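Long-range contacts in testis-expressed protein 101 (Mus musculus, PDB 7BPS), which plays a part in fertilization, controlling sperm binding to the zona pellucida and sperm migration into the oviduct, probably through the adhesion molecule ADAM3: residues Q39-L44 / D178-M183; T117-T122 / A132-C137; C144-L149 / Q161-T166. All coordinates share one frame; numbering follows the deposited sequence.

Contact 1 of 3, residues Q39-L44 / D178-M183; sequences QETVLL and DSVGPM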
loop_
_atom_site.group_PDB
_atom_site.type_symbol
_atom_site.label_atom_id
_atom_site.label_comp_id
_atom_site.label_asym_id
_atom_site.label_seq_id
_atom_site.Cartn_x
_atom_site.Cartn_y
_atom_site.Cartn_z
ATOM N N GLN A 39 -13.719 -8.011 4.972
ATOM C CA GLN A 39 -12.380 -7.412 5.196
ATOM C C GLN A 39 -12.363 -6.004 4.599
ATOM O O GLN A 39 -13.132 -5.747 3.628
ATOM C CB GLN A 39 -11.271 -8.307 4.637
ATOM C CG GLN A 39 -11.282 -8.455 3.128
ATOM C CD GLN A 39 -10.571 -7.352 2.376
ATOM O OE1 GLN A 39 -9.724 -6.642 2.936
ATOM N NE2 GLN A 39 -10.903 -7.223 1.090
ATOM N N GLU A 40 -11.546 -5.130 5.194
ATOM C CA GLU A 40 -11.137 -3.831 4.610
ATOM C C GLU A 40 -9.616 -3.784 4.735
ATOM O O GLU A 40 -9.102 -3.945 5.864
ATOM C CB GLU A 40 -11.851 -2.666 5.297
ATOM C CG GLU A 40 -11.687 -2.677 6.807
ATOM C CD GLU A 40 -12.615 -1.764 7.593
ATOM O OE1 GLU A 40 -12.335 -1.584 8.794
ATOM O OE2 GLU A 40 -13.590 -1.231 7.007
ATOM N N THR A 41 -8.921 -3.675 3.607
ATOM C CA THR A 41 -7.444 -3.656 3.534
ATOM C C THR A 41 -7.025 -2.487 2.656
ATOM O O THR A 41 -7.533 -2.389 1.532
ATOM C CB THR A 41 -6.899 -4.961 2.960
ATOM O OG1 THR A 41 -7.362 -6.022 3.797
ATOM C CG2 THR A 41 -5.388 -4.976 2.862
ATOM N N VAL A 42 -6.128 -1.644 3.145
ATOM C CA VAL A 42 -5.560 -0.534 2.337
ATOM C C VAL A 42 -4.051 -0.571 2.477
ATOM O O VAL A 42 -3.582 -0.796 3.590
ATOM C CB VAL A 42 -6.156 0.814 2.767
ATOM C CG1 VAL A 42 -5.951 1.108 4.252
ATOM C CG2 VAL A 42 -5.636 1.932 1.904
ATOM N N LEU A 43 -3.337 -0.341 1.381
ATOM C CA LEU A 43 -1.867 -0.168 1.333
ATOM C C LEU A 43 -1.592 1.213 0.748
ATOM O O LEU A 43 -2.200 1.544 -0.279
ATOM C CB LEU A 43 -1.259 -1.271 0.464
ATOM C CG LEU A 43 0.254 -1.228 0.277
ATOM C CD1 LEU A 43 1.005 -1.226 1.586
ATOM C CD2 LEU A 43 0.707 -2.405 -0.553
ATOM N N LEU A 44 -0.704 1.982 1.383
ATOM C CA LEU A 44 -0.337 3.359 0.960
ATOM C C LEU A 44 1.160 3.396 0.735
ATOM O O LEU A 44 1.891 2.976 1.624
ATOM C CB LEU A 44 -0.761 4.365 2.037
ATOM C CG LEU A 44 -2.265 4.416 2.303
ATOM C CD1 LEU A 44 -2.656 3.569 3.508
ATOM C CD2 LEU A 44 -2.742 5.837 2.491
ATOM N N ASP A 178 4.774 -11.142 1.739
ATOM C CA ASP A 178 4.215 -11.725 0.490
ATOM C C ASP A 178 2.745 -11.347 0.333
ATOM O O ASP A 178 2.161 -11.633 -0.735
ATOM C CB ASP A 178 4.140 -13.262 0.553
ATOM C CG ASP A 178 5.476 -13.968 0.693
ATOM O OD1 ASP A 178 6.508 -13.349 0.364
ATOM O OD2 ASP A 178 5.478 -15.131 1.142
ATOM N N SER A 179 2.079 -10.863 1.370
ATOM C CA SER A 179 0.612 -10.669 1.254
ATOM C C SER A 179 0.117 -9.613 2.213
ATOM O O SER A 179 0.731 -9.390 3.267
ATOM C CB SER A 179 -0.150 -11.943 1.438
ATOM O OG SER A 179 -0.037 -12.361 2.773
ATOM N N VAL A 180 -0.980 -8.995 1.796
ATOM C CA VAL A 180 -1.580 -7.800 2.423
ATOM C C VAL A 180 -3.080 -7.992 2.256
ATOM O O VAL A 180 -3.623 -7.685 1.150
ATOM C CB VAL A 180 -1.064 -6.494 1.770
ATOM C CG1 VAL A 180 -1.698 -5.267 2.376
ATOM C CG2 VAL A 180 0.445 -6.380 1.837
ATOM N N GLY A 181 -3.710 -8.478 3.313
ATOM C CA GLY A 181 -5.116 -8.899 3.292
ATOM C C GLY A 181 -5.324 -9.871 2.141
ATOM O O GLY A 181 -4.590 -10.845 2.033
ATOM N N PRO A 182 -6.241 -9.587 1.198
ATOM C CA PRO A 182 -6.523 -10.520 0.111
ATOM C C PRO A 182 -5.530 -10.415 -1.050
ATOM O O PRO A 182 -5.673 -11.172 -1.964
ATOM C CB PRO A 182 -7.928 -10.102 -0.333
ATOM C CG PRO A 182 -7.952 -8.616 -0.096
ATOM C CD PRO A 182 -7.057 -8.375 1.112
ATOM N N MET A 183 -4.551 -9.506 -0.972
ATOM C CA MET A 183 -3.597 -9.236 -2.079
ATOM C C MET A 183 -2.304 -10.005 -1.830
ATOM O O MET A 183 -1.894 -10.119 -0.681
ATOM C CB MET A 183 -3.254 -7.748 -2.197
ATOM C CG MET A 183 -4.416 -6.858 -2.557
ATOM S SD MET A 183 -3.874 -5.140 -2.708
ATOM C CE MET A 183 -4.355 -4.476 -1.116
#

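Contact 2 of 3, residues T117-T122 / A132-C137; sequences TRHCPT and APSMPC. With SO4 (sulfate ion), chain H.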
loop_
_atom_site.group_PDB
_atom_site.type_symbol
_atom_site.label_atom_id
_atom_site.label_comp_id
_atom_site.label_asym_id
_atom_site.label_seq_id
_atom_site.Cartn_x
_atom_site.Cartn_y
_atom_site.Cartn_z
ATOM N N THR A 117 26.295 14.932 -0.049
ATOM C CA THR A 117 24.917 14.373 0.092
ATOM C C THR A 117 24.599 13.534 -1.171
ATOM O O THR A 117 25.096 13.827 -2.274
ATOM C CB THR A 117 23.875 15.425 0.561
ATOM O OG1 THR A 117 22.671 15.314 -0.211
ATOM C CG2 THR A 117 24.344 16.871 0.536
ATOM N N ARG A 118 23.838 12.459 -0.983
ATOM C CA ARG A 118 23.425 11.520 -2.049
ATOM C C ARG A 118 22.145 12.048 -2.688
ATOM O O ARG A 118 21.410 12.794 -2.032
ATOM C CB ARG A 118 23.291 10.114 -1.456
ATOM C CG ARG A 118 24.525 9.671 -0.676
ATOM C CD ARG A 118 25.826 9.753 -1.467
ATOM N NE ARG A 118 26.571 8.502 -1.377
ATOM C CZ ARG A 118 26.714 7.607 -2.361
ATOM N NH1 ARG A 118 26.183 7.821 -3.559
ATOM N NH2 ARG A 118 27.410 6.502 -2.137
ATOM N N HIS A 119 21.923 11.671 -3.946
ATOM C CA HIS A 119 20.730 11.985 -4.773
ATOM C C HIS A 119 20.222 10.686 -5.427
ATOM O O HIS A 119 21.034 9.809 -5.705
ATOM C CB HIS A 119 21.077 13.078 -5.792
ATOM C CG HIS A 119 21.684 14.289 -5.161
ATOM N ND1 HIS A 119 22.970 14.286 -4.623
ATOM C CD2 HIS A 119 21.193 15.535 -4.960
ATOM C CE1 HIS A 119 23.237 15.481 -4.131
ATOM N NE2 HIS A 119 22.171 16.270 -4.342
ATOM N N CYS A 120 18.908 10.543 -5.588
ATOM C CA CYS A 120 18.256 9.372 -6.215
ATOM C C CYS A 120 17.084 9.848 -7.061
ATOM O O CYS A 120 16.315 10.736 -6.654
ATOM C CB CYS A 120 17.696 8.378 -5.210
ATOM S SG CYS A 120 18.857 7.833 -3.947
ATOM N N PRO A 121 16.923 9.239 -8.256
ATOM C CA PRO A 121 15.711 9.395 -9.047
ATOM C C PRO A 121 14.545 8.975 -8.154
ATOM O O PRO A 121 14.637 7.945 -7.476
ATOM C CB PRO A 121 15.895 8.432 -10.232
ATOM C CG PRO A 121 17.389 8.177 -10.294
ATOM C CD PRO A 121 17.906 8.339 -8.885
ATOM N N THR A 122 13.495 9.787 -8.145
ATOM C CA THR A 122 12.388 9.673 -7.176
ATOM C C THR A 122 11.051 9.705 -7.921
ATOM O O THR A 122 10.809 10.663 -8.660
ATOM C CB THR A 122 12.471 10.805 -6.139
ATOM O OG1 THR A 122 13.768 10.752 -5.510
ATOM C CG2 THR A 122 11.337 10.748 -5.135
ATOM N N ALA A 132 11.275 10.736 -13.181
ATOM C CA ALA A 132 11.883 10.443 -11.868
ATOM C C ALA A 132 12.977 11.471 -11.620
ATOM O O ALA A 132 14.181 11.183 -11.689
ATOM C CB ALA A 132 12.395 9.021 -11.850
ATOM N N PRO A 133 12.593 12.724 -11.311
ATOM C CA PRO A 133 13.594 13.751 -11.042
ATOM C C PRO A 133 14.473 13.326 -9.848
ATOM O O PRO A 133 14.024 12.627 -8.938
ATOM C CB PRO A 133 12.758 14.997 -10.735
ATOM C CG PRO A 133 11.389 14.684 -11.258
ATOM C CD PRO A 133 11.220 13.194 -11.081
ATOM N N SER A 134 15.729 13.716 -9.892
ATOM C CA SER A 134 16.726 13.440 -8.831
ATOM C C SER A 134 16.400 14.290 -7.587
ATOM O O SER A 134 16.067 15.476 -7.727
ATOM C CB SER A 134 18.100 13.674 -9.378
ATOM O OG SER A 134 19.080 13.385 -8.406
ATOM N N MET A 135 16.401 13.675 -6.411
ATOM C CA MET A 135 16.194 14.370 -5.109
ATOM C C MET A 135 17.331 14.030 -4.157
ATOM O O MET A 135 17.881 12.927 -4.179
ATOM C CB MET A 135 14.880 13.977 -4.443
ATOM C CG MET A 135 13.681 14.293 -5.280
ATOM S SD MET A 135 12.173 14.012 -4.365
ATOM C CE MET A 135 11.808 15.645 -3.740
ATOM N N PRO A 136 17.735 14.988 -3.298
ATOM C CA PRO A 136 18.756 14.723 -2.299
ATOM C C PRO A 136 18.170 13.812 -1.215
ATOM O O PRO A 136 17.016 13.945 -0.860
ATOM C CB PRO A 136 19.129 16.129 -1.793
ATOM C CG PRO A 136 17.895 16.950 -2.019
ATOM C CD PRO A 136 17.225 16.365 -3.247
ATOM N N CYS A 137 18.973 12.863 -0.759
ATOM C CA CYS A 137 18.620 11.877 0.287
ATOM C C CYS A 137 18.871 12.467 1.674
ATOM O O CYS A 137 19.947 13.021 1.886
ATOM C CB CYS A 137 19.461 10.627 0.103
ATOM S SG CYS A 137 19.298 9.911 -1.558
HETATM S S SO4 H . 24.985 11.247 -5.948
HETATM O O1 SO4 H . 26.196 11.143 -5.161
HETATM O O2 SO4 H . 24.656 12.638 -6.152
HETATM O O3 SO4 H . 25.195 10.626 -7.225
HETATM O O4 SO4 H . 23.907 10.559 -5.259
#

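Contact 3 of 3, residues C144-L149 / Q161-T166; sequences CYQGRL and QVKGCT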
loop_
_atom_site.group_PDB
_atom_site.type_symbol
_atom_site.label_atom_id
_atom_site.label_comp_id
_atom_site.label_asym_id
_atom_site.label_seq_id
_atom_site.Cartn_x
_atom_site.Cartn_y
_atom_site.Cartn_z
ATOM N N CYS A 144 19.845 4.258 -2.993
ATOM C CA CYS A 144 18.853 4.526 -4.058
ATOM C C CYS A 144 18.163 3.210 -4.376
ATOM O O CYS A 144 18.815 2.158 -4.341
ATOM C CB CYS A 144 19.472 5.147 -5.296
ATOM S SG CYS A 144 20.239 6.766 -4.986
ATOM N N TYR A 145 16.864 3.283 -4.599
ATOM C CA TYR A 145 15.976 2.139 -4.889
ATOM C C TYR A 145 15.174 2.473 -6.146
ATOM O O TYR A 145 14.676 3.586 -6.254
ATOM C CB TYR A 145 15.132 1.825 -3.656
ATOM C CG TYR A 145 14.038 0.809 -3.854
ATOM C CD1 TYR A 145 12.827 1.173 -4.386
ATOM C CD2 TYR A 145 14.200 -0.510 -3.483
ATOM C CE1 TYR A 145 11.790 0.276 -4.509
ATOM C CE2 TYR A 145 13.169 -1.423 -3.596
ATOM C CZ TYR A 145 11.962 -1.039 -4.134
ATOM O OH TYR A 145 10.930 -1.929 -4.279
ATOM N N GLN A 146 15.133 1.517 -7.079
ATOM C CA GLN A 146 14.248 1.495 -8.273
ATOM C C GLN A 146 13.549 0.139 -8.279
ATOM O O GLN A 146 14.235 -0.858 -8.537
ATOM C CB GLN A 146 15.044 1.702 -9.569
ATOM C CG GLN A 146 15.882 2.978 -9.571
ATOM C CD GLN A 146 17.265 2.733 -9.019
ATOM O OE1 GLN A 146 17.836 1.681 -9.259
ATOM N NE2 GLN A 146 17.810 3.685 -8.276
ATOM N N GLY A 147 12.268 0.103 -7.928
ATOM C CA GLY A 147 11.524 -1.144 -7.739
ATOM C C GLY A 147 10.196 -1.170 -8.471
ATOM O O GLY A 147 9.703 -0.106 -8.935
ATOM N N ARG A 148 9.633 -2.369 -8.531
ATOM C CA ARG A 148 8.320 -2.677 -9.141
ATOM C C ARG A 148 7.612 -3.606 -8.165
ATOM O O ARG A 148 8.228 -4.585 -7.705
ATOM C CB ARG A 148 8.517 -3.215 -10.569
ATOM C CG ARG A 148 7.252 -3.558 -11.339
ATOM C CD ARG A 148 7.442 -3.471 -12.848
ATOM N NE ARG A 148 6.883 -2.207 -13.325
ATOM C CZ ARG A 148 7.565 -1.182 -13.845
ATOM N NH1 ARG A 148 8.879 -1.214 -14.010
ATOM N NH2 ARG A 148 6.900 -0.116 -14.244
ATOM N N LEU A 149 6.378 -3.248 -7.806
ATOM C CA LEU A 149 5.512 -4.049 -6.930
ATOM C C LEU A 149 4.390 -4.602 -7.788
ATOM O O LEU A 149 3.695 -3.805 -8.397
ATOM C CB LEU A 149 4.980 -3.195 -5.782
ATOM C CG LEU A 149 6.054 -2.614 -4.865
ATOM C CD1 LEU A 149 5.398 -1.854 -3.728
ATOM C CD2 LEU A 149 6.994 -3.688 -4.330
ATOM N N GLN A 161 5.385 1.321 -9.732
ATOM C CA GLN A 161 6.813 1.669 -9.848
ATOM C C GLN A 161 7.155 2.676 -8.734
ATOM O O GLN A 161 6.365 3.645 -8.523
ATOM C CB GLN A 161 7.103 2.197 -11.240
ATOM C CG GLN A 161 8.556 2.581 -11.388
ATOM C CD GLN A 161 9.010 2.622 -12.821
ATOM O OE1 GLN A 161 10.021 2.021 -13.159
ATOM N NE2 GLN A 161 8.280 3.335 -13.654
ATOM N N VAL A 162 8.263 2.415 -8.032
ATOM C CA VAL A 162 8.720 3.212 -6.865
ATOM C C VAL A 162 10.226 3.421 -6.993
ATOM O O VAL A 162 10.991 2.405 -7.015
ATOM C CB VAL A 162 8.380 2.526 -5.536
ATOM C CG1 VAL A 162 8.770 3.422 -4.366
ATOM C CG2 VAL A 162 6.926 2.142 -5.439
ATOM N N LYS A 163 10.643 4.685 -7.055
ATOM C CA LYS A 163 12.086 5.059 -7.028
ATOM C C LYS A 163 12.316 6.090 -5.936
ATOM O O LYS A 163 11.432 6.954 -5.762
ATOM C CB LYS A 163 12.528 5.631 -8.375
ATOM C CG LYS A 163 12.269 4.711 -9.562
ATOM C CD LYS A 163 12.742 5.281 -10.856
ATOM C CE LYS A 163 12.487 4.356 -12.022
ATOM N NZ LYS A 163 13.318 4.786 -13.159
ATOM N N GLY A 164 13.464 6.027 -5.260
ATOM C CA GLY A 164 13.872 7.120 -4.364
ATOM C C GLY A 164 14.935 6.708 -3.373
ATOM O O GLY A 164 15.285 5.505 -3.338
ATOM N N CYS A 165 15.390 7.687 -2.585
ATOM C CA CYS A 165 16.155 7.472 -1.342
ATOM C C CYS A 165 15.294 6.660 -0.376
ATOM O O CYS A 165 14.082 6.947 -0.243
ATOM C CB CYS A 165 16.584 8.782 -0.706
ATOM S SG CYS A 165 17.280 9.973 -1.875
ATOM N N THR A 166 15.885 5.653 0.280
ATOM C CA THR A 166 15.115 4.841 1.249
ATOM C C THR A 166 16.017 4.391 2.395
ATOM O O THR A 166 17.240 4.400 2.215
ATOM C CB THR A 166 14.438 3.684 0.514
ATOM O OG1 THR A 166 13.589 3.001 1.435
ATOM C CG2 THR A 166 15.436 2.734 -0.090
#

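Contact 1 of 3, residues Q39-L44 / D178-M183
Thr41 and Pro182 meet at a buried interface between the two Ly6/uPAR domains, where a turn of the second domain rests against the face of strand 37-46 in the first. Thr41 points its hydroxyl at the proline ring, with OG1 3.6 Å from Pro182 CD. That hydroxyl is not wasted in the apolar setting: Thr41 OG1 donates to Gln39 OE1 at 2.6 Å and also bonds Ser85 on the adjacent strand 80-88. With OG1 beside the backbone N (chi1 -58°), the methyl CG2 is left anti to that nitrogen and meets Val180 CG1 at 3.7 Å; threonine thus serves a polar and an apolar neighbour at once. Gln39, bent at chi2 (85°), lays its amide obliquely across the proline, with NE2 3.5 Å from Pro182 CG, while Ser57 and Ser59 bind that same nitrogen. The turn itself is closed by Val180 N to Met183 O and by Met183 N to Val180 O, each 2.9 Å. Gly181 suits its positive phi (52°) and leaves room for Thr41 OG1; Pro182, whose ring restricts phi to values this turn position needs, follows it. The arrangement is a type II' beta hairpin turn docked on a sheet, joining tandem three-finger domains.

Contact 2 of 3, residues T117-T122 / A132-C137
The hairpin of strands 119-126 and 134-136, which opens the second Ly6/uPAR domain, is held by antiparallel pairing of Cys120 with Met135 as its hydrogen-bonded pair. Cys120 N reaches Met135 O at 3.0 Å, and Met135 N returns a bond to Cys120 O. That carbonyl is gripped twice, because Thr122 OG1 also donates to it, at 2.8 Å, from the face of its plane opposite to Met135 N. Beyond the pair, Cys137 N binds Arg118 O at 2.8 Å, almost straight at 173°, and Thr122 N binds Pro133 O with a more bent geometry. Pro121 and Pro136 lack an N-H but stand in non-hydrogen-bonded pairs, where the partner strand needs none.

Thr122 crosses Met135 at about a right angle: its CG2, anti to the backbone N, touches Met135 SD at 3.5 Å, the thioether bending at chi3 (95°). Pro136 CB lies 3.8 Å from His119 CD2, against the imidazole. A sulfate, probably from the crystallisation liquor, accepts from His119 N through O4 at 2.6 Å and weakly from ND1 through O2.

Cys120 SG and Cys137 SG lie 3.2 Å apart yet are bonded to Cys144 and Cys165 instead. Main-chain bonds set the register of this exposed hairpin, while two neighbouring disulfides tie it covalently to the rest of the domain.

Contact 3 of 3, residues C144-L149 / Q161-T166
Tyr145 packs closely against Val162 and Thr166 on the buried face of this antiparallel strand pair. With CG anti to the backbone N (chi1 172°), the ring lies along its own strand towards Gly147, and its CE1 comes 3.4 Å from Val162 O. Thr166 CG2 meets Tyr145 CB at 3.7 Å, and the phenol oxygen is taken up by Glu187 of strand 183-193. Gly147, with no side chain, leaves room for that hydroxyl. Gly164, at a phi of 162°, suits the corner where the chain leaves strand 158-163 for strand 165-166. This is the central hairpin of a three-finger domain, in which strand 143-152 also pairs with strand 183-193. Its register is kept by reciprocal bonds: Gly164 N to Tyr145 O (2.9 Å) lies in the carbonyl plane, whereas Val162 N approaches Gly147 O from above its plane.

On the other face Cys144 and Cys165 are buried, but Gln146, Arg148, Gln161 and Lys163 are partly exposed and meet more sparsely. Gln146 and Lys163 cross at about a right angle, touching through their aliphatic CG atoms at 4.0 Å, so the lysine contributes its methylenes here. Beyond them, Arg148 lays one face of its guanidinium over Gln161 CB, 3.8 Å from NH2, while NH2 also donates to Gly127 O.

In the fold
Contacts 1 and 3 are buried, whereas contact 2 lies at the surface, towards one end of the molecule. Only contact 1 joins the two domains; it does so by van der Waals contact, side chain on side chain and on the turn's main chain, without a hydrogen bond between its segments, while contacts 2 and 3 rest on antiparallel backbone pairing within the second domain. Those two are covalently joined through Cys120-Cys144 and Cys137-Cys165, and strands 119-126 and 158-163 are neighbours in one sheet, which also includes the turn-bearing strands of contact 1. Proline occupies non-hydrogen-bonded positions in the exposed hairpin of contact 2, glycine makes room in contact 3, and both residues together shape the turn of 178-183.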